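Osmolarity sensor protein EnvZ (Escherichia coli, PDB 5XGA) probably senses osmolarity as a histidine kinase, here represented by its periplasmic domain binding the bile-acid-derived detergent CHAPS. Local coordinates at residues A[17-20]-A[21-24]; A[46-50]-A[51-55]. One frame throughout, in Å; residues are numbered along the deposited sequence.

Contact 1 of 2, residues A[17-20]-A[21-24]; sequences LAYE and VRML
The Y19 ring takes the end of M23 at an oblique slant, while R22 brings NH1 to the ring's edge near its plane. The methionine methyl does most of the touching: M23 CE lies 3.3 Å from Y19 CE2, with CD2 equally near. M23 SD stands 4.8 Å from the centroid of the Y19 ring and 36° off its normal, a Met-aromatic contact. The bend at chi3 of M23 (-73°) turns CE back toward the CD2-CE2 side of the ring. NH1 of R22 stays 4.3 Å from Y19 CE1, a loose approach. Were M23 an alanine, SD and CE would be gone and the Y19 ring would probably be freer to turn on that side.

All this rides on helix 10-24, which lies against helices 41-51 and 73-83 in a domain with a five-stranded antiparallel sheet. Ordinary i to i+4 bonds tie the turn, from V21 N to L17 O (2.8 Å) through L24 N to E20 O (2.9 Å). On a buried flank L17 and V21 lie side by side, L17 CD1 meeting V21 CG2 at 3.8 Å, and their side chains continue onto M79 and L83 of helix 73-83. Past the turn, L24 O accepts a bond from R44 NH1, and the L24 side chain touches a bound CHAPS.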
ATOM      1  N   LEU A  17       1.806   3.763   3.968  1.00 21.37           N
ATOM      2  CA  LEU A  17       0.956   3.013   3.059  1.00 21.61           C
ATOM      3  C   LEU A  17       0.071   1.998   3.789  1.00 19.76           C
ATOM      4  O   LEU A  17      -1.124   1.876   3.507  1.00 19.91           O
ATOM      5  CB  LEU A  17       1.833   2.302   2.036  1.00 17.51           C
ATOM      6  CG  LEU A  17       1.147   1.447   0.994  1.00 22.31           C
ATOM      7  CD1 LEU A  17       0.247   2.303   0.145  1.00 26.86           C
ATOM      8  CD2 LEU A  17       2.216   0.759   0.151  1.00 25.28           C
ATOM      9  N   ALA A  18       0.664   1.265   4.718  1.00 23.72           N
ATOM     10  CA  ALA A  18      -0.061   0.218   5.444  1.00 24.17           C
ATOM     11  C   ALA A  18      -1.237   0.792   6.221  1.00 23.95           C
ATOM     12  O   ALA A  18      -2.356   0.272   6.165  1.00 24.70           O
ATOM     13  CB  ALA A  18       0.882  -0.519   6.381  1.00 21.74           C
ATOM     14  N   TYR A  19      -0.973   1.863   6.957  1.00 21.33           N
ATOM     15  CA  TYR A  19      -2.007   2.525   7.739  1.00 26.71           C
ATOM     16  C   TYR A  19      -3.140   3.034   6.869  1.00 25.28           C
ATOM     17  O   TYR A  19      -4.311   2.826   7.182  1.00 26.89           O
ATOM     18  CB  TYR A  19      -1.436   3.687   8.543  1.00 27.64           C
ATOM     19  CG  TYR A  19      -2.446   4.160   9.556  1.00 36.32           C
ATOM     20  CD1 TYR A  19      -2.951   3.280  10.505  1.00 34.66           C
ATOM     21  CD2 TYR A  19      -2.933   5.462   9.543  1.00 40.00           C
ATOM     22  CE1 TYR A  19      -3.899   3.684  11.435  1.00 44.55           C
ATOM     23  CE2 TYR A  19      -3.883   5.879  10.476  1.00 43.58           C
ATOM     24  CZ  TYR A  19      -4.362   4.979  11.414  1.00 39.78           C
ATOM     25  OH  TYR A  19      -5.304   5.366  12.343  1.00 46.99           O
ATOM     26  N   GLU A  20      -2.797   3.688   5.763  1.00 20.67           N
ATOM     27  CA  GLU A  20      -3.810   4.236   4.869  1.00 23.24           C
ATOM     28  C   GLU A  20      -4.569   3.141   4.127  1.00 24.80           C
ATOM     29  O   GLU A  20      -5.778   3.230   3.978  1.00 23.19           O
ATOM     30  CB  GLU A  20      -3.170   5.223   3.869  1.00 21.76           C
ATOM     31  CG  GLU A  20      -2.411   6.341   4.565  1.00 20.03           C
ATOM     32  CD  GLU A  20      -2.180   7.566   3.689  1.00 34.98           C
ATOM     33  OE1 GLU A  20      -2.658   7.589   2.536  1.00 38.28           O
ATOM     34  OE2 GLU A  20      -1.530   8.518   4.164  1.00 33.55           O
ATOM     35  N   VAL A  21      -3.874   2.105   3.657  1.00 21.76           N
ATOM     36  CA  VAL A  21      -4.580   0.998   3.019  1.00 18.37           C
ATOM     37  C   VAL A  21      -5.521   0.303   4.005  1.00 23.90           C
ATOM     38  O   VAL A  21      -6.601  -0.161   3.629  1.00 23.25           O
ATOM     39  CB  VAL A  21      -3.619  -0.018   2.435  1.00 19.82           C
ATOM     40  CG1 VAL A  21      -4.374  -1.286   2.043  1.00 22.66           C
ATOM     41  CG2 VAL A  21      -2.922   0.592   1.227  1.00 20.35           C
ATOM     42  N   ARG A  22      -5.112   0.246   5.263  1.00 20.89           N
ATOM     43  CA  ARG A  22      -5.958  -0.342   6.296  1.00 26.29           C
ATOM     44  C   ARG A  22      -7.289   0.420   6.364  1.00 28.89           C
ATOM     45  O   ARG A  22      -8.362  -0.172   6.482  1.00 27.23           O
ATOM     46  CB  ARG A  22      -5.237  -0.316   7.643  1.00 27.34           C
ATOM     47  CG  ARG A  22      -5.925  -1.123   8.714  1.00 36.17           C
ATOM     48  CD  ARG A  22      -5.174  -1.045  10.020  1.00 38.28           C
ATOM     49  NE  ARG A  22      -6.053  -1.396  11.131  1.00 38.82           N
ATOM     50  CZ  ARG A  22      -5.830  -1.051  12.393  1.00 44.46           C
ATOM     51  NH1 ARG A  22      -4.748  -0.352  12.709  1.00 34.40           N
ATOM     52  NH2 ARG A  22      -6.693  -1.404  13.339  1.00 46.21           N
ATOM     53  N   MET A  23      -7.213   1.742   6.247  1.00 24.35           N
ATOM     54  CA  MET A  23      -8.407   2.579   6.238  1.00 22.41           C
ATOM     55  C   MET A  23      -9.197   2.433   4.939  1.00 27.42           C
ATOM     56  O   MET A  23     -10.424   2.464   4.959  1.00 25.50           O
ATOM     57  CB  MET A  23      -8.031   4.051   6.466  1.00 35.21           C
ATOM     58  CG  MET A  23      -7.914   4.470   7.931  1.00 31.09           C
ATOM     59  SD  MET A  23      -7.318   6.182   8.101  1.00 35.98           S
ATOM     60  CE  MET A  23      -5.600   5.966   7.660  1.00 44.93           C
ATOM     61  N   LEU A  24      -8.502   2.272   3.810  1.00 26.65           N
ATOM     62  CA  LEU A  24      -9.179   2.007   2.547  1.00 21.86           C
ATOM     63  C   LEU A  24     -10.080   0.815   2.678  1.00 26.22           C
ATOM     64  O   LEU A  24     -11.148   0.743   2.066  1.00 28.35           O
ATOM     65  CB  LEU A  24      -8.185   1.725   1.433  1.00 26.31           C
ATOM     66  CG  LEU A  24      -7.711   2.916   0.641  1.00 27.65           C
ATOM     67  CD1 LEU A  24      -6.826   2.373  -0.456  1.00 22.51           C
ATOM     68  CD2 LEU A  24      -8.939   3.665   0.098  1.00 28.22           C
TER

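Contact 2 of 2, residues A[46-50]-A[51-55]; sequences EIYRE and LGISL. With CPS (3-[(3-cholamidopropyl)dimethylammonio]-1-propanesulfonate), chain C.
Y48 reaches forward from the last turn of helix 41-51 to lie across I53 and touch L55, which both follow it in the chain. Its CB leaves the helix heading away from them, but with CG anti to the backbone N (chi1 -167°) the ring runs along the outgoing chain. Then I53 comes beneath: Y48 CD1 lies 4.0 Å from I53 CD1, and Y48 CE1 meets I53 CG2 at 3.6 Å. I53 CB sits over one face of the Y48 ring, 19° off the ring normal and offset toward the rim, a CH-pi contact. On the opposite face rests C10, an angular methyl of the CHAPS steroid, 3.4 Å from Y48 CZ, so the ring is sandwiched between protein and ligand. Y48 CD2 and CE2 lie against the same methyl, CE2 also coming near I53 O. At the tip, Y48 OH packs 3.3 Å from L55 CG and hydrogen-bonds water 2 at 2.7 Å. That water also donates to I53 O, and water 1 donates to both Y48 O and I53 O, a second bridge from the helix to the emerging chain.

The helix itself closes in a Schellman motif: G52, with phi at +67°, bonds from its N to R49 O at 2.9 Å and weakly to Y48 O. One turn back, L51 N bonds I47 O at 2.9 Å, while the two side chains run alongside each other, I47 CG2 against L51 CD1.

I47, L51 and I53 all pack on helix 10-24. Beyond the turn, strand 54-57 joins strand 110-115 through backbone bonds between S54 and R113, with I53 and L55 lying on V112.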
ATOM      1  N   GLU A  46     -10.234  10.061  -0.589  1.00 27.43           N
ATOM      2  CA  GLU A  46      -9.065  10.937  -0.685  1.00 29.64           C
ATOM      3  C   GLU A  46      -7.748  10.164  -0.516  1.00 27.82           C
ATOM      4  O   GLU A  46      -6.755  10.465  -1.178  1.00 27.51           O
ATOM      5  CB  GLU A  46      -9.157  12.063   0.343  1.00 31.54           C
ATOM      6  CG  GLU A  46      -8.329  13.284  -0.022  1.00 43.22           C
ATOM      7  CD  GLU A  46      -8.640  13.810  -1.417  1.00 48.42           C
ATOM      8  OE1 GLU A  46      -7.849  13.548  -2.355  1.00 54.90           O
ATOM      9  OE2 GLU A  46      -9.678  14.486  -1.577  1.00 54.89           O
ATOM     10  N   ILE A  47      -7.731   9.176   0.372  1.00 19.52           N
ATOM     11  CA  ILE A  47      -6.555   8.302   0.514  1.00 20.82           C
ATOM     12  C   ILE A  47      -6.209   7.613  -0.802  1.00 19.87           C
ATOM     13  O   ILE A  47      -5.044   7.585  -1.221  1.00 24.02           O
ATOM     14  CB  ILE A  47      -6.770   7.196   1.572  1.00 22.46           C
ATOM     15  CG1 ILE A  47      -6.691   7.781   2.982  1.00 26.10           C
ATOM     16  CG2 ILE A  47      -5.708   6.099   1.395  1.00 19.31           C
ATOM     17  CD1 ILE A  47      -7.222   6.839   4.098  1.00 26.34           C
ATOM     18  N   TYR A  48      -7.228   7.040  -1.435  1.00 19.51           N
ATOM     19  CA  TYR A  48      -7.051   6.369  -2.718  1.00 23.11           C
ATOM     20  C   TYR A  48      -6.423   7.328  -3.731  1.00 24.59           C
ATOM     21  O   TYR A  48      -5.437   7.005  -4.367  1.00 21.20           O
ATOM     22  CB  TYR A  48      -8.380   5.834  -3.250  1.00 21.14           C
ATOM     23  CG  TYR A  48      -8.205   4.864  -4.415  1.00 24.93           C
ATOM     24  CD1 TYR A  48      -8.031   3.504  -4.186  1.00 21.14           C
ATOM     25  CD2 TYR A  48      -8.187   5.313  -5.733  1.00 27.40           C
ATOM     26  CE1 TYR A  48      -7.847   2.615  -5.235  1.00 25.05           C
ATOM     27  CE2 TYR A  48      -8.015   4.426  -6.797  1.00 25.78           C
ATOM     28  CZ  TYR A  48      -7.843   3.080  -6.536  1.00 25.55           C
ATOM     29  OH  TYR A  48      -7.672   2.184  -7.570  1.00 22.86           O
ATOM     30  N   ARG A  49      -6.983   8.521  -3.864  1.00 24.99           N
ATOM     31  CA  ARG A  49      -6.426   9.474  -4.820  1.00 24.70           C
ATOM     32  C   ARG A  49      -5.033   9.955  -4.447  1.00 26.12           C
ATOM     33  O   ARG A  49      -4.125   9.948  -5.279  1.00 30.68           O
ATOM     34  CB  ARG A  49      -7.364  10.665  -4.975  1.00 32.53           C
ATOM     35  CG  ARG A  49      -8.646  10.321  -5.679  1.00 36.90           C
ATOM     36  CD  ARG A  49      -9.437  11.569  -6.033  1.00 45.47           C
ATOM     37  NE  ARG A  49     -10.871  11.304  -6.022  1.00 52.28           N
ATOM     38  CZ  ARG A  49     -11.702  11.741  -5.081  1.00 52.41           C
ATOM     39  NH1 ARG A  49     -11.244  12.485  -4.076  1.00 47.57           N
ATOM     40  NH2 ARG A  49     -12.993  11.442  -5.151  1.00 53.12           N
ATOM     41  N   GLU A  50      -4.855  10.373  -3.200  1.00 22.85           N
ATOM     42  CA  GLU A  50      -3.574  10.910  -2.757  1.00 29.30           C
ATOM     43  C   GLU A  50      -2.450   9.868  -2.851  1.00 34.02           C
ATOM     44  O   GLU A  50      -1.303  10.210  -3.129  1.00 27.06           O
ATOM     45  CB  GLU A  50      -3.690  11.437  -1.322  1.00 33.07           C
ATOM     46  CG  GLU A  50      -2.444  12.145  -0.812  1.00 48.16           C
ATOM     47  CD  GLU A  50      -2.096  13.393  -1.617  1.00 53.37           C
ATOM     48  OE1 GLU A  50      -3.023  14.050  -2.142  1.00 51.93           O
ATOM     49  OE2 GLU A  50      -0.890  13.712  -1.727  1.00 49.82           O
ATOM     50  N   LEU A  51      -2.768   8.594  -2.633  1.00 24.94           N
ATOM     51  CA  LEU A  51      -1.723   7.586  -2.758  1.00 26.46           C
ATOM     52  C   LEU A  51      -1.315   7.370  -4.207  1.00 28.07           C
ATOM     53  O   LEU A  51      -0.237   6.850  -4.474  1.00 30.74           O
ATOM     54  CB  LEU A  51      -2.163   6.261  -2.158  1.00 19.46           C
ATOM     55  CG  LEU A  51      -2.141   6.168  -0.642  1.00 25.43           C
ATOM     56  CD1 LEU A  51      -2.786   4.847  -0.230  1.00 25.87           C
ATOM     57  CD2 LEU A  51      -0.726   6.243  -0.136  1.00 26.11           C
ATOM     58  N   GLY A  52      -2.184   7.740  -5.143  1.00 25.88           N
ATOM     59  CA  GLY A  52      -1.905   7.471  -6.550  1.00 23.22           C
ATOM     60  C   GLY A  52      -1.904   5.980  -6.872  1.00 25.75           C
ATOM     61  O   GLY A  52      -1.113   5.492  -7.685  1.00 22.32           O
ATOM     62  N   ILE A  53      -2.800   5.243  -6.232  1.00 23.45           N
ATOM     63  CA  ILE A  53      -2.919   3.818  -6.477  1.00 23.37           C
ATOM     64  C   ILE A  53      -3.384   3.551  -7.903  1.00 24.59           C
ATOM     65  O   ILE A  53      -4.355   4.154  -8.365  1.00 21.81           O
ATOM     66  CB  ILE A  53      -3.909   3.167  -5.496  1.00 25.56           C
ATOM     67  CG1 ILE A  53      -3.269   3.018  -4.114  1.00 23.85           C
ATOM     68  CG2 ILE A  53      -4.429   1.815  -6.042  1.00 21.36           C
ATOM     69  CD1 ILE A  53      -4.271   2.742  -3.003  1.00 23.60           C
ATOM     70  N   SER A  54      -2.677   2.657  -8.591  1.00 17.26           N
ATOM     71  CA  SER A  54      -3.183   2.049  -9.816  1.00 20.23           C
ATOM     72  C   SER A  54      -3.437   0.583  -9.539  1.00 22.73           C
ATOM     73  O   SER A  54      -2.681  -0.038  -8.786  1.00 22.82           O
ATOM     74  CB  SER A  54      -2.187   2.192 -10.976  1.00 21.33           C
ATOM     75  OG  SER A  54      -2.005   3.556 -11.321  1.00 29.10           O
ATOM     76  N   LEU A  55      -4.488   0.034 -10.148  1.00 20.78           N
ATOM     77  CA  LEU A  55      -4.814  -1.390 -10.028  1.00 24.04           C
ATOM     78  C   LEU A  55      -4.474  -2.128 -11.313  1.00 25.21           C
ATOM     79  O   LEU A  55      -4.896  -1.716 -12.394  1.00 25.80           O
ATOM     80  CB  LEU A  55      -6.293  -1.591  -9.709  1.00 17.35           C
ATOM     81  CG  LEU A  55      -6.831  -0.870  -8.480  1.00 22.41           C
ATOM     82  CD1 LEU A  55      -8.298  -1.248  -8.259  1.00 23.80           C
ATOM     83  CD2 LEU A  55      -5.995  -1.224  -7.252  1.00 19.68           C
TER
HETATM   84  C1  CPS C 202     -15.747   5.151  -2.542  1.00 56.19           C
HETATM   85  C2  CPS C 202     -14.419   4.423  -2.444  1.00 48.10           C
HETATM   86  C3  CPS C 202     -13.345   4.904  -4.751  1.00 53.98           C
HETATM   87  C4  CPS C 202     -13.206   4.420  -6.195  1.00 50.49           C
HETATM   88  C5  CPS C 202     -12.697   2.995  -6.330  1.00 56.09           C
HETATM   89  C6  CPS C 202     -13.080   2.117  -5.170  1.00 45.51           C
HETATM   90  C7  CPS C 202     -12.198   0.929  -5.388  1.00 49.00           C
HETATM   91  C8  CPS C 202     -12.707   0.645  -6.778  1.00 46.32           C
HETATM   92  C9  CPS C 202     -13.292   1.970  -7.302  1.00 52.95           C
HETATM   93  C10 CPS C 202     -11.200   3.120  -6.542  1.00 49.25           C
HETATM   94  C11 CPS C 202     -13.348   5.437  -2.139  1.00 50.77           C
HETATM   95  C12 CPS C 202     -16.437   5.512  -1.227  1.00 53.68           C
HETATM   96  C13 CPS C 202     -16.589   4.356  -0.261  1.00 48.45           C
HETATM   97  C14 CPS C 202     -15.944   3.113  -0.839  1.00 47.19           C
HETATM   98  C15 CPS C 202     -14.529   3.405  -1.290  1.00 49.91           C
HETATM   99  C16 CPS C 202     -13.805   2.099  -1.525  1.00 48.60           C
HETATM  100  C17 CPS C 202     -13.946   1.681  -2.963  1.00 48.39           C
HETATM  101  C18 CPS C 202     -13.156   2.676  -3.780  1.00 45.44           C
HETATM  102  C19 CPS C 202     -14.016   3.897  -3.833  1.00 47.27           C
HETATM  103  C20 CPS C 202     -13.092   2.072  -8.827  1.00 46.36           C
HETATM  104  C21 CPS C 202     -13.386   3.445  -9.438  1.00 51.23           C
HETATM  105  C22 CPS C 202     -13.830   0.977  -9.609  1.00 52.47           C
HETATM  106  C23 CPS C 202     -13.097  -0.348  -9.830  1.00 51.52           C
HETATM  107  C24 CPS C 202     -13.883  -1.303 -10.733  1.00 57.63           C
HETATM  108  C25 CPS C 202     -12.076  -2.946 -10.546  1.00 56.88           C
HETATM  109  C26 CPS C 202     -11.129  -3.450 -11.640  1.00 55.34           C
HETATM  110  C27 CPS C 202     -11.790  -4.492 -12.549  1.00 58.54           C
HETATM  111  C28 CPS C 202     -10.113  -5.942 -11.700  1.00 56.13           C
HETATM  112  C29 CPS C 202     -12.358  -6.175 -10.966  1.00 68.48           C
HETATM  113  C30 CPS C 202     -11.884  -6.774 -13.223  1.00 66.05           C
HETATM  114  N1  CPS C 202     -13.372  -2.494 -11.040  1.00 56.59           N
HETATM  115  N2  CPS C 202     -11.512  -5.868 -12.120  1.00 61.29           N
HETATM  116  O1  CPS C 202     -14.977  -1.021 -11.199  1.00 63.95           O
HETATM  117  O2  CPS C 202     -17.973   4.196   0.024  1.00 53.05           O
HETATM  118  O3  CPS C 202     -15.314   1.725  -3.352  1.00 38.96           O
HETATM  119  O4  CPS C 202     -14.430   4.601  -6.866  1.00 58.02           O
HETATM  120  O   HOH W   1      -5.194   6.615  -7.270  1.00 24.47           O
HETATM  121  O   HOH W   2      -6.628   3.432  -9.725  1.00 26.08           O

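Overall arrangement
Contacts 1 and 2 follow one another in series along the chain, their centres about 11 Å apart, and they meet where helix 10-24 packs on helix 41-51. L24 CD1 touches I53 CD1 at 3.6 Å, and E20 OE1 comes 3.5 Å from L51 CG. Both are partly buried. Contact 1 stays within a single helix, its inner flank buried and its aromatic-sulfur pair on the outer one; contact 2 carries the chain out of a helix into an edge strand of the five-stranded sheet, through a glycine with positive phi, with waters bridging helix and outgoing chain. CHAPS molecules border each: L24 and L55 belong to one pocket, Y48 to the other.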